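Local coordinates for protein KmHsv2 (Kluyveromyces marxianus, PDB 3VU4) that probably binds phosphoinositides on membranes as a seven-bladed beta-propeller of the PROPPIN family, related to the autophagy protein Atg18, at residues L108-S122 against K125-F139. Sequence-based numbering, arbitrary orientation.
With SO4 (sulfate ion), chain D; SO4 (sulfate ion), chain I.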
ATOM      1  N   LEU A 108     -11.953   0.858  -2.999  1.00 47.70           N
ATOM      2  CA  LEU A 108     -13.236   1.349  -2.507  1.00 49.91           C
ATOM      3  C   LEU A 108     -13.144   2.693  -1.780  1.00 52.44           C
ATOM      4  O   LEU A 108     -12.181   2.964  -1.063  1.00 52.28           O
ATOM      5  CB  LEU A 108     -13.845   0.327  -1.543  1.00 49.18           C
ATOM      6  CG  LEU A 108     -14.057  -1.107  -2.026  1.00 49.13           C
ATOM      7  CD1 LEU A 108     -14.298  -2.013  -0.829  1.00 47.89           C
ATOM      8  CD2 LEU A 108     -15.225  -1.159  -2.988  1.00 49.07           C
ATOM      9  N   SER A 109     -14.160   3.529  -1.978  1.00 55.52           N
ATOM     10  CA  SER A 109     -14.261   4.826  -1.314  1.00 58.55           C
ATOM     11  C   SER A 109     -15.757   5.030  -1.104  1.00 61.47           C
ATOM     12  O   SER A 109     -16.559   4.348  -1.743  1.00 62.89           O
ATOM     13  CB  SER A 109     -13.672   5.947  -2.175  1.00 57.56           C
ATOM     14  OG  SER A 109     -14.514   6.286  -3.257  1.00 59.27           O
ATOM     15  N   ARG A 110     -16.148   5.939  -0.216  1.00 64.20           N
ATOM     16  CA  ARG A 110     -17.573   6.156   0.033  1.00 66.97           C
ATOM     17  C   ARG A 110     -18.292   6.583  -1.246  1.00 67.27           C
ATOM     18  O   ARG A 110     -19.518   6.557  -1.316  1.00 67.70           O
ATOM     19  CB  ARG A 110     -17.780   7.219   1.123  1.00 69.50           C
ATOM     20  CG  ARG A 110     -17.216   6.857   2.503  1.00 72.70           C
ATOM     21  CD  ARG A 110     -17.320   8.036   3.480  1.00 73.53           C
ATOM     22  NE  ARG A 110     -16.631   7.794   4.750  1.00 73.52           N
ATOM     23  CZ  ARG A 110     -17.057   6.960   5.696  1.00 74.44           C
ATOM     24  NH1 ARG A 110     -18.182   6.275   5.525  1.00 74.87           N
ATOM     25  NH2 ARG A 110     -16.356   6.808   6.815  1.00 73.25           N
ATOM     26  N   GLU A 111     -17.522   6.947  -2.265  1.00 67.10           N
ATOM     27  CA  GLU A 111     -18.086   7.404  -3.529  1.00 67.13           C
ATOM     28  C   GLU A 111     -17.943   6.433  -4.695  1.00 66.16           C
ATOM     29  O   GLU A 111     -18.895   6.204  -5.444  1.00 66.07           O
ATOM     30  CB  GLU A 111     -17.415   8.704  -3.948  1.00 69.77           C
ATOM     31  CG  GLU A 111     -17.074   9.636  -2.814  1.00 73.46           C
ATOM     32  CD  GLU A 111     -17.884  10.904  -2.877  1.00 75.60           C
ATOM     33  OE1 GLU A 111     -19.081  10.852  -2.516  1.00 76.61           O
ATOM     34  OE2 GLU A 111     -17.325  11.944  -3.303  1.00 76.86           O
ATOM     35  N   PHE A 112     -16.745   5.877  -4.849  1.00 63.93           N
ATOM     36  CA  PHE A 112     -16.455   4.989  -5.967  1.00 61.57           C
ATOM     37  C   PHE A 112     -16.013   3.569  -5.640  1.00 58.85           C
ATOM     38  O   PHE A 112     -15.675   3.240  -4.501  1.00 58.70           O
ATOM     39  CB  PHE A 112     -15.362   5.616  -6.822  1.00 62.17           C
ATOM     40  CG  PHE A 112     -15.478   7.094  -6.951  1.00 64.43           C
ATOM     41  CD1 PHE A 112     -16.304   7.657  -7.912  1.00 65.04           C
ATOM     42  CD2 PHE A 112     -14.761   7.932  -6.105  1.00 65.79           C
ATOM     43  CE1 PHE A 112     -16.415   9.037  -8.034  1.00 65.85           C
ATOM     44  CE2 PHE A 112     -14.863   9.314  -6.217  1.00 67.22           C
ATOM     45  CZ  PHE A 112     -15.694   9.868  -7.185  1.00 66.63           C
ATOM     46  N   ILE A 113     -16.027   2.743  -6.684  1.00 54.26           N
ATOM     47  CA  ILE A 113     -15.578   1.363  -6.627  1.00 50.09           C
ATOM     48  C   ILE A 113     -14.692   1.233  -7.860  1.00 48.99           C
ATOM     49  O   ILE A 113     -15.196   1.121  -8.975  1.00 49.09           O
ATOM     50  CB  ILE A 113     -16.731   0.352  -6.755  1.00 47.56           C
ATOM     51  CG1 ILE A 113     -17.717   0.520  -5.601  1.00 46.93           C
ATOM     52  CG2 ILE A 113     -16.171  -1.063  -6.737  1.00 44.78           C
ATOM     53  CD1 ILE A 113     -18.857  -0.490  -5.615  1.00 44.09           C
ATOM     54  N   VAL A 114     -13.377   1.281  -7.670  1.00 46.30           N
ATOM     55  CA  VAL A 114     -12.454   1.170  -8.795  1.00 45.23           C
ATOM     56  C   VAL A 114     -12.152  -0.310  -9.024  1.00 45.03           C
ATOM     57  O   VAL A 114     -11.816  -1.027  -8.078  1.00 45.92           O
ATOM     58  CB  VAL A 114     -11.141   1.956  -8.514  1.00 44.68           C
ATOM     59  CG1 VAL A 114     -10.232   1.912  -9.722  1.00 40.94           C
ATOM     60  CG2 VAL A 114     -11.468   3.403  -8.147  1.00 42.45           C
ATOM     61  N   VAL A 115     -12.282  -0.759 -10.273  1.00 43.43           N
ATOM     62  CA  VAL A 115     -12.055  -2.166 -10.636  1.00 43.98           C
ATOM     63  C   VAL A 115     -11.265  -2.327 -11.945  1.00 44.41           C
ATOM     64  O   VAL A 115     -11.666  -1.791 -12.981  1.00 46.14           O
ATOM     65  CB  VAL A 115     -13.408  -2.920 -10.824  1.00 42.85           C
ATOM     66  CG1 VAL A 115     -13.154  -4.387 -11.135  1.00 40.33           C
ATOM     67  CG2 VAL A 115     -14.276  -2.771  -9.585  1.00 42.85           C
ATOM     68  N   SER A 116     -10.158  -3.063 -11.914  1.00 42.39           N
ATOM     69  CA  SER A 116      -9.386  -3.264 -13.132  1.00 43.15           C
ATOM     70  C   SER A 116      -9.397  -4.732 -13.508  1.00 44.46           C
ATOM     71  O   SER A 116      -9.469  -5.612 -12.652  1.00 44.85           O
ATOM     72  CB  SER A 116      -7.937  -2.780 -12.975  1.00 43.83           C
ATOM     73  OG  SER A 116      -7.163  -3.667 -12.187  1.00 46.98           O
ATOM     74  N   TYR A 117      -9.330  -4.986 -14.805  1.00 45.13           N
ATOM     75  CA  TYR A 117      -9.344  -6.334 -15.333  1.00 47.35           C
ATOM     76  C   TYR A 117      -8.752  -6.217 -16.711  1.00 47.83           C
ATOM     77  O   TYR A 117      -9.015  -5.245 -17.413  1.00 49.64           O
ATOM     78  CB  TYR A 117     -10.780  -6.854 -15.427  1.00 48.67           C
ATOM     79  CG  TYR A 117     -11.749  -5.851 -16.012  1.00 49.30           C
ATOM     80  CD1 TYR A 117     -12.224  -4.779 -15.248  1.00 48.64           C
ATOM     81  CD2 TYR A 117     -12.180  -5.961 -17.333  1.00 49.75           C
ATOM     82  CE1 TYR A 117     -13.105  -3.840 -15.785  1.00 49.22           C
ATOM     83  CE2 TYR A 117     -13.062  -5.025 -17.884  1.00 51.47           C
ATOM     84  CZ  TYR A 117     -13.519  -3.968 -17.105  1.00 50.56           C
ATOM     85  OH  TYR A 117     -14.371  -3.036 -17.650  1.00 48.09           O
ATOM     86  N   GLY A 118      -7.966  -7.202 -17.114  1.00 48.48           N
ATOM     87  CA  GLY A 118      -7.351  -7.112 -18.422  1.00 49.59           C
ATOM     88  C   GLY A 118      -6.559  -5.822 -18.432  1.00 49.64           C
ATOM     89  O   GLY A 118      -5.739  -5.592 -17.536  1.00 49.29           O
ATOM     90  N   ASP A 119      -6.806  -4.968 -19.418  1.00 49.70           N
ATOM     91  CA  ASP A 119      -6.091  -3.701 -19.485  1.00 50.58           C
ATOM     92  C   ASP A 119      -7.057  -2.529 -19.408  1.00 49.44           C
ATOM     93  O   ASP A 119      -6.868  -1.499 -20.057  1.00 49.37           O
ATOM     94  CB  ASP A 119      -5.245  -3.626 -20.759  1.00 52.66           C
ATOM     95  CG  ASP A 119      -6.075  -3.673 -22.014  1.00 56.03           C
ATOM     96  OD1 ASP A 119      -7.307  -3.875 -21.911  1.00 57.30           O
ATOM     97  OD2 ASP A 119      -5.487  -3.510 -23.106  1.00 58.42           O
ATOM     98  N   VAL A 120      -8.079  -2.690 -18.574  1.00 48.22           N
ATOM     99  CA  VAL A 120      -9.097  -1.669 -18.389  1.00 47.80           C
ATOM    100  C   VAL A 120      -9.340  -1.353 -16.908  1.00 48.12           C
ATOM    101  O   VAL A 120      -9.218  -2.223 -16.045  1.00 48.87           O
ATOM    102  CB  VAL A 120     -10.439  -2.140 -19.005  1.00 48.09           C
ATOM    103  CG1 VAL A 120     -11.520  -1.094 -18.786  1.00 46.00           C
ATOM    104  CG2 VAL A 120     -10.255  -2.433 -20.484  1.00 47.30           C
ATOM    105  N   ILE A 121      -9.674  -0.100 -16.617  1.00 46.16           N
ATOM    106  CA  ILE A 121     -10.004   0.293 -15.257  1.00 45.74           C
ATOM    107  C   ILE A 121     -11.416   0.858 -15.337  1.00 47.21           C
ATOM    108  O   ILE A 121     -11.683   1.738 -16.156  1.00 48.75           O
ATOM    109  CB  ILE A 121      -9.077   1.397 -14.707  1.00 44.63           C
ATOM    110  CG1 ILE A 121      -7.629   0.906 -14.667  1.00 43.17           C
ATOM    111  CG2 ILE A 121      -9.533   1.794 -13.307  1.00 41.56           C
ATOM    112  CD1 ILE A 121      -6.653   1.918 -14.114  1.00 40.68           C
ATOM    113  N   SER A 122     -12.322   0.345 -14.512  1.00 48.17           N
ATOM    114  CA  SER A 122     -13.703   0.827 -14.506  1.00 48.52           C
ATOM    115  C   SER A 122     -14.082   1.387 -13.150  1.00 49.70           C
ATOM    116  O   SER A 122     -13.792   0.797 -12.112  1.00 50.24           O
ATOM    117  CB  SER A 122     -14.684  -0.294 -14.876  1.00 47.31           C
ATOM    118  OG  SER A 122     -14.613  -0.611 -16.256  1.00 44.73           O
ATOM    119  N   LYS A 125     -20.251   3.430  -9.261  1.00 61.71           N
ATOM    120  CA  LYS A 125     -20.667   4.260  -8.140  1.00 63.20           C
ATOM    121  C   LYS A 125     -20.907   3.385  -6.933  1.00 63.79           C
ATOM    122  O   LYS A 125     -21.464   2.297  -7.055  1.00 62.77           O
ATOM    123  CB  LYS A 125     -21.959   5.009  -8.460  1.00 65.84           C
ATOM    124  CG  LYS A 125     -22.514   5.751  -7.248  1.00 69.52           C
ATOM    125  CD  LYS A 125     -23.875   6.383  -7.500  1.00 70.65           C
ATOM    126  CE  LYS A 125     -24.346   7.102  -6.240  1.00 70.93           C
ATOM    127  NZ  LYS A 125     -25.662   7.770  -6.400  1.00 71.76           N
ATOM    128  N   PHE A 126     -20.483   3.843  -5.764  1.00 65.50           N
ATOM    129  CA  PHE A 126     -20.722   3.055  -4.570  1.00 68.39           C
ATOM    130  C   PHE A 126     -22.089   3.479  -4.048  1.00 69.92           C
ATOM    131  O   PHE A 126     -22.211   4.342  -3.179  1.00 69.28           O
ATOM    132  CB  PHE A 126     -19.640   3.291  -3.513  1.00 68.48           C
ATOM    133  CG  PHE A 126     -19.573   2.201  -2.473  1.00 68.92           C
ATOM    134  CD1 PHE A 126     -20.657   1.951  -1.633  1.00 68.67           C
ATOM    135  CD2 PHE A 126     -18.438   1.407  -2.350  1.00 68.26           C
ATOM    136  CE1 PHE A 126     -20.608   0.933  -0.690  1.00 68.66           C
ATOM    137  CE2 PHE A 126     -18.381   0.386  -1.411  1.00 67.74           C
ATOM    138  CZ  PHE A 126     -19.468   0.148  -0.580  1.00 68.04           C
ATOM    139  N   GLY A 127     -23.116   2.860  -4.619  1.00 72.32           N
ATOM    140  CA  GLY A 127     -24.490   3.151  -4.262  1.00 73.86           C
ATOM    141  C   GLY A 127     -25.350   2.965  -5.502  1.00 75.38           C
ATOM    142  O   GLY A 127     -24.823   2.806  -6.609  1.00 76.14           O
ATOM    143  N   ASN A 128     -26.669   2.985  -5.328  1.00 75.17           N
ATOM    144  CA  ASN A 128     -27.590   2.808  -6.445  1.00 73.77           C
ATOM    145  C   ASN A 128     -27.365   3.891  -7.501  1.00 72.11           C
ATOM    146  O   ASN A 128     -27.160   5.061  -7.166  1.00 70.77           O
ATOM    147  CB  ASN A 128     -29.029   2.859  -5.939  1.00 75.81           C
ATOM    148  CG  ASN A 128     -29.958   1.980  -6.745  1.00 77.17           C
ATOM    149  OD1 ASN A 128     -30.263   2.268  -7.905  1.00 77.99           O
ATOM    150  ND2 ASN A 128     -30.406   0.887  -6.137  1.00 77.88           N
ATOM    151  N   PRO A 129     -27.423   3.519  -8.795  1.00 70.91           N
ATOM    152  CA  PRO A 129     -27.673   2.177  -9.336  1.00 71.37           C
ATOM    153  C   PRO A 129     -26.446   1.269  -9.537  1.00 71.83           C
ATOM    154  O   PRO A 129     -26.528   0.284 -10.276  1.00 72.05           O
ATOM    155  CB  PRO A 129     -28.359   2.486 -10.658  1.00 70.85           C
ATOM    156  CG  PRO A 129     -27.566   3.653 -11.132  1.00 69.61           C
ATOM    157  CD  PRO A 129     -27.444   4.516  -9.880  1.00 69.72           C
ATOM    158  N   TRP A 130     -25.321   1.594  -8.900  1.00 70.75           N
ATOM    159  CA  TRP A 130     -24.102   0.790  -9.029  1.00 69.38           C
ATOM    160  C   TRP A 130     -23.627   0.682 -10.478  1.00 67.94           C
ATOM    161  O   TRP A 130     -23.330  -0.411 -10.962  1.00 66.28           O
ATOM    162  CB  TRP A 130     -24.331  -0.627  -8.489  1.00 70.88           C
ATOM    163  CG  TRP A 130     -24.912  -0.678  -7.113  1.00 73.42           C
ATOM    164  CD1 TRP A 130     -26.233  -0.783  -6.782  1.00 73.93           C
ATOM    165  CD2 TRP A 130     -24.191  -0.622  -5.873  1.00 74.67           C
ATOM    166  NE1 TRP A 130     -26.380  -0.798  -5.412  1.00 73.98           N
ATOM    167  CE2 TRP A 130     -25.145  -0.699  -4.832  1.00 74.36           C
ATOM    168  CE3 TRP A 130     -22.832  -0.511  -5.543  1.00 74.31           C
ATOM    169  CZ2 TRP A 130     -24.780  -0.672  -3.480  1.00 74.96           C
ATOM    170  CZ3 TRP A 130     -22.472  -0.482  -4.197  1.00 74.94           C
ATOM    171  CH2 TRP A 130     -23.444  -0.563  -3.182  1.00 75.22           C
ATOM    172  N   LYS A 131     -23.539   1.815 -11.164  1.00 67.08           N
ATOM    173  CA  LYS A 131     -23.121   1.823 -12.562  1.00 66.82           C
ATOM    174  C   LYS A 131     -21.899   2.712 -12.783  1.00 65.94           C
ATOM    175  O   LYS A 131     -21.516   3.486 -11.906  1.00 65.95           O
ATOM    176  CB  LYS A 131     -24.277   2.317 -13.433  1.00 68.68           C
ATOM    177  CG  LYS A 131     -25.625   1.682 -13.087  1.00 71.28           C
ATOM    178  CD  LYS A 131     -25.978   0.531 -14.020  1.00 72.61           C
ATOM    179  CE  LYS A 131     -26.340   1.048 -15.411  1.00 74.07           C
ATOM    180  NZ  LYS A 131     -26.829  -0.030 -16.317  1.00 75.89           N
ATOM    181  N   ARG A 132     -21.296   2.597 -13.961  1.00 64.13           N
ATOM    182  CA  ARG A 132     -20.116   3.382 -14.312  1.00 64.05           C
ATOM    183  C   ARG A 132     -20.340   4.886 -14.183  1.00 64.97           C
ATOM    184  O   ARG A 132     -21.229   5.439 -14.825  1.00 65.57           O
ATOM    185  CB  ARG A 132     -19.705   3.100 -15.753  1.00 63.14           C
ATOM    186  CG  ARG A 132     -19.196   1.705 -16.071  1.00 62.79           C
ATOM    187  CD  ARG A 132     -18.906   1.656 -17.571  1.00 63.05           C
ATOM    188  NE  ARG A 132     -17.983   0.606 -17.990  1.00 62.66           N
ATOM    189  CZ  ARG A 132     -18.281  -0.686 -18.053  1.00 63.24           C
ATOM    190  NH1 ARG A 132     -19.490  -1.111 -17.720  1.00 62.78           N
ATOM    191  NH2 ARG A 132     -17.369  -1.553 -18.472  1.00 63.95           N
ATOM    192  N   ILE A 133     -19.524   5.553 -13.375  1.00 64.96           N
ATOM    193  CA  ILE A 133     -19.640   6.994 -13.209  1.00 65.10           C
ATOM    194  C   ILE A 133     -18.794   7.700 -14.261  1.00 64.48           C
ATOM    195  O   ILE A 133     -18.850   8.919 -14.399  1.00 65.70           O
ATOM    196  CB  ILE A 133     -19.126   7.453 -11.840  1.00 67.53           C
ATOM    197  CG1 ILE A 133     -19.788   6.642 -10.732  1.00 69.80           C
ATOM    198  CG2 ILE A 133     -19.427   8.938 -11.640  1.00 68.45           C
ATOM    199  CD1 ILE A 133     -19.250   6.983  -9.348  1.00 71.98           C
ATOM    200  N   THR A 134     -18.000   6.935 -15.000  1.00 63.39           N
ATOM    201  CA  THR A 134     -17.136   7.527 -16.010  1.00 62.28           C
ATOM    202  C   THR A 134     -16.728   6.515 -17.074  1.00 61.89           C
ATOM    203  O   THR A 134     -16.958   5.318 -16.917  1.00 62.67           O
ATOM    204  CB  THR A 134     -15.871   8.098 -15.355  1.00 62.64           C
ATOM    205  OG1 THR A 134     -15.056   8.714 -16.355  1.00 64.00           O
ATOM    206  CG2 THR A 134     -15.079   6.991 -14.670  1.00 60.90           C
ATOM    207  N   ASP A 135     -16.135   6.999 -18.162  1.00 60.82           N
ATOM    208  CA  ASP A 135     -15.693   6.115 -19.236  1.00 61.41           C
ATOM    209  C   ASP A 135     -14.584   5.190 -18.765  1.00 60.40           C
ATOM    210  O   ASP A 135     -13.806   5.541 -17.877  1.00 60.54           O
ATOM    211  CB  ASP A 135     -15.151   6.912 -20.423  1.00 65.35           C
ATOM    212  CG  ASP A 135     -16.241   7.520 -21.274  1.00 68.93           C
ATOM    213  OD1 ASP A 135     -17.232   6.813 -21.577  1.00 70.34           O
ATOM    214  OD2 ASP A 135     -16.091   8.703 -21.658  1.00 70.23           O
ATOM    215  N   ASP A 136     -14.504   4.011 -19.369  1.00 58.21           N
ATOM    216  CA  ASP A 136     -13.457   3.068 -19.010  1.00 55.42           C
ATOM    217  C   ASP A 136     -12.112   3.617 -19.449  1.00 54.41           C
ATOM    218  O   ASP A 136     -12.013   4.308 -20.466  1.00 53.99           O
ATOM    219  CB  ASP A 136     -13.704   1.712 -19.664  1.00 52.86           C
ATOM    220  CG  ASP A 136     -14.763   0.915 -18.943  1.00 53.01           C
ATOM    221  OD1 ASP A 136     -15.244   1.407 -17.895  1.00 49.77           O
ATOM    222  OD2 ASP A 136     -15.107  -0.194 -19.415  1.00 52.02           O
ATOM    223  N   ILE A 137     -11.086   3.310 -18.663  1.00 53.19           N
ATOM    224  CA  ILE A 137      -9.725   3.756 -18.925  1.00 51.89           C
ATOM    225  C   ILE A 137      -8.833   2.560 -19.265  1.00 51.54           C
ATOM    226  O   ILE A 137      -9.034   1.450 -18.763  1.00 52.31           O
ATOM    227  CB  ILE A 137      -9.175   4.489 -17.682  1.00 52.74           C
ATOM    228  CG1 ILE A 137      -9.980   5.770 -17.462  1.00 52.78           C
ATOM    229  CG2 ILE A 137      -7.694   4.791 -17.841  1.00 53.29           C
ATOM    230  CD1 ILE A 137      -9.798   6.405 -16.096  1.00 53.01           C
ATOM    231  N   ARG A 138      -7.858   2.783 -20.136  1.00 50.78           N
ATOM    232  CA  ARG A 138      -6.926   1.733 -20.525  1.00 50.69           C
ATOM    233  C   ARG A 138      -5.583   1.996 -19.849  1.00 49.20           C
ATOM    234  O   ARG A 138      -5.011   3.077 -19.985  1.00 50.84           O
ATOM    235  CB  ARG A 138      -6.765   1.716 -22.048  1.00 53.66           C
ATOM    236  CG  ARG A 138      -8.057   1.387 -22.780  1.00 58.51           C
ATOM    237  CD  ARG A 138      -8.462  -0.073 -22.576  1.00 62.56           C
ATOM    238  NE  ARG A 138      -7.773  -0.949 -23.520  1.00 67.11           N
ATOM    239  CZ  ARG A 138      -8.377  -1.592 -24.514  1.00 69.81           C
ATOM    240  NH1 ARG A 138      -7.667  -2.361 -25.333  1.00 69.48           N
ATOM    241  NH2 ARG A 138      -9.693  -1.477 -24.677  1.00 70.78           N
ATOM    242  N   PHE A 139      -5.087   1.013 -19.108  1.00 45.81           N
ATOM    243  CA  PHE A 139      -3.819   1.171 -18.418  1.00 42.44           C
ATOM    244  C   PHE A 139      -2.873   0.011 -18.747  1.00 40.88           C
ATOM    245  O   PHE A 139      -3.259  -0.927 -19.439  1.00 39.71           O
ATOM    246  CB  PHE A 139      -4.075   1.274 -16.910  1.00 42.17           C
ATOM    247  CG  PHE A 139      -4.392  -0.034 -16.248  1.00 41.31           C
ATOM    248  CD1 PHE A 139      -5.301  -0.923 -16.820  1.00 39.57           C
ATOM    249  CD2 PHE A 139      -3.787  -0.374 -15.042  1.00 41.47           C
ATOM    250  CE1 PHE A 139      -5.600  -2.134 -16.197  1.00 38.86           C
ATOM    251  CE2 PHE A 139      -4.080  -1.589 -14.407  1.00 42.29           C
ATOM    252  CZ  PHE A 139      -4.987  -2.468 -14.986  1.00 41.13           C
TER
HETATM  253  S   SO4 D 402     -22.950   0.517 -17.266  1.00105.41           S
HETATM  254  O1  SO4 D 402     -23.345   1.850 -17.761  1.00104.94           O
HETATM  255  O2  SO4 D 402     -21.966  -0.067 -18.195  1.00105.82           O
HETATM  256  O3  SO4 D 402     -22.358   0.642 -15.920  1.00105.26           O
HETATM  257  O4  SO4 D 402     -24.130  -0.363 -17.198  1.00105.88           O
HETATM  258  S   SO4 I 407     -13.994   8.650   0.864  0.50 65.05           S
HETATM  259  O1  SO4 I 407     -15.332   9.116   1.273  0.50 64.30           O
HETATM  260  O2  SO4 I 407     -12.982   9.198   1.786  0.50 65.47           O
HETATM  261  O3  SO4 I 407     -13.942   7.181   0.916  0.50 64.61           O
HETATM  262  O4  SO4 I 407     -13.718   9.106  -0.510  0.50 64.68           O
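D136 and S122 illustrate how one carboxylate can join side chains from two neighbouring segments. Leaving the backbone of D136, CB rests against V120 CG1 at 3.7 Å. CG stands opposite the carbonyl carbon (chi1 -78°), which brings the carboxylate over to S122. There OD1 accepts the S122 hydroxyl at 2.7 Å from OG, and R132 NE bonds to the same OD1 from the other face of the carboxylate. OD2 offers its syn lone pair to R132 NH2, 2.8 Å away and in the guanidinium plane, completing a side-on, two-nitrogen salt bridge. Behind this, the Y117 hydroxyl donates to S122 OG, a second-shell bond that helps to fix the serine. Were D136 an alanine, R132 would probably lose its carboxylate mate and S122 OG its acceptor, leaving the guanidinium less firmly fixed. R132 also binds a sulfate, probably from the crystallisation liquor, through its backbone N.

Beyond the carboxylate, strands 120-125 and 137-139 pair antiparallel: I121 and I137 exchange two backbone hydrogen bonds, and F139 N reaches D119 O. The CG1 of I121 lies over one face of the F139 ring in a CH-pi contact, 3.8 Å from the centroid, while S116 CB meets F139 CZ. On the V120 side, R138 folds back to a salt bridge with D119, in which the NH1 to OD2 hydrogen bond is weak. At the far end F126 N bonds to E111 O, and I113 CG1 packs on F126 CD2 at 3.4 Å.

Within this four-stranded propeller blade, 137-139 is the outermost strand beside 120-125, followed by 112-117 and 103-108; Y152 of strand 149-154, in the next blade, touches I121, I137 and F139.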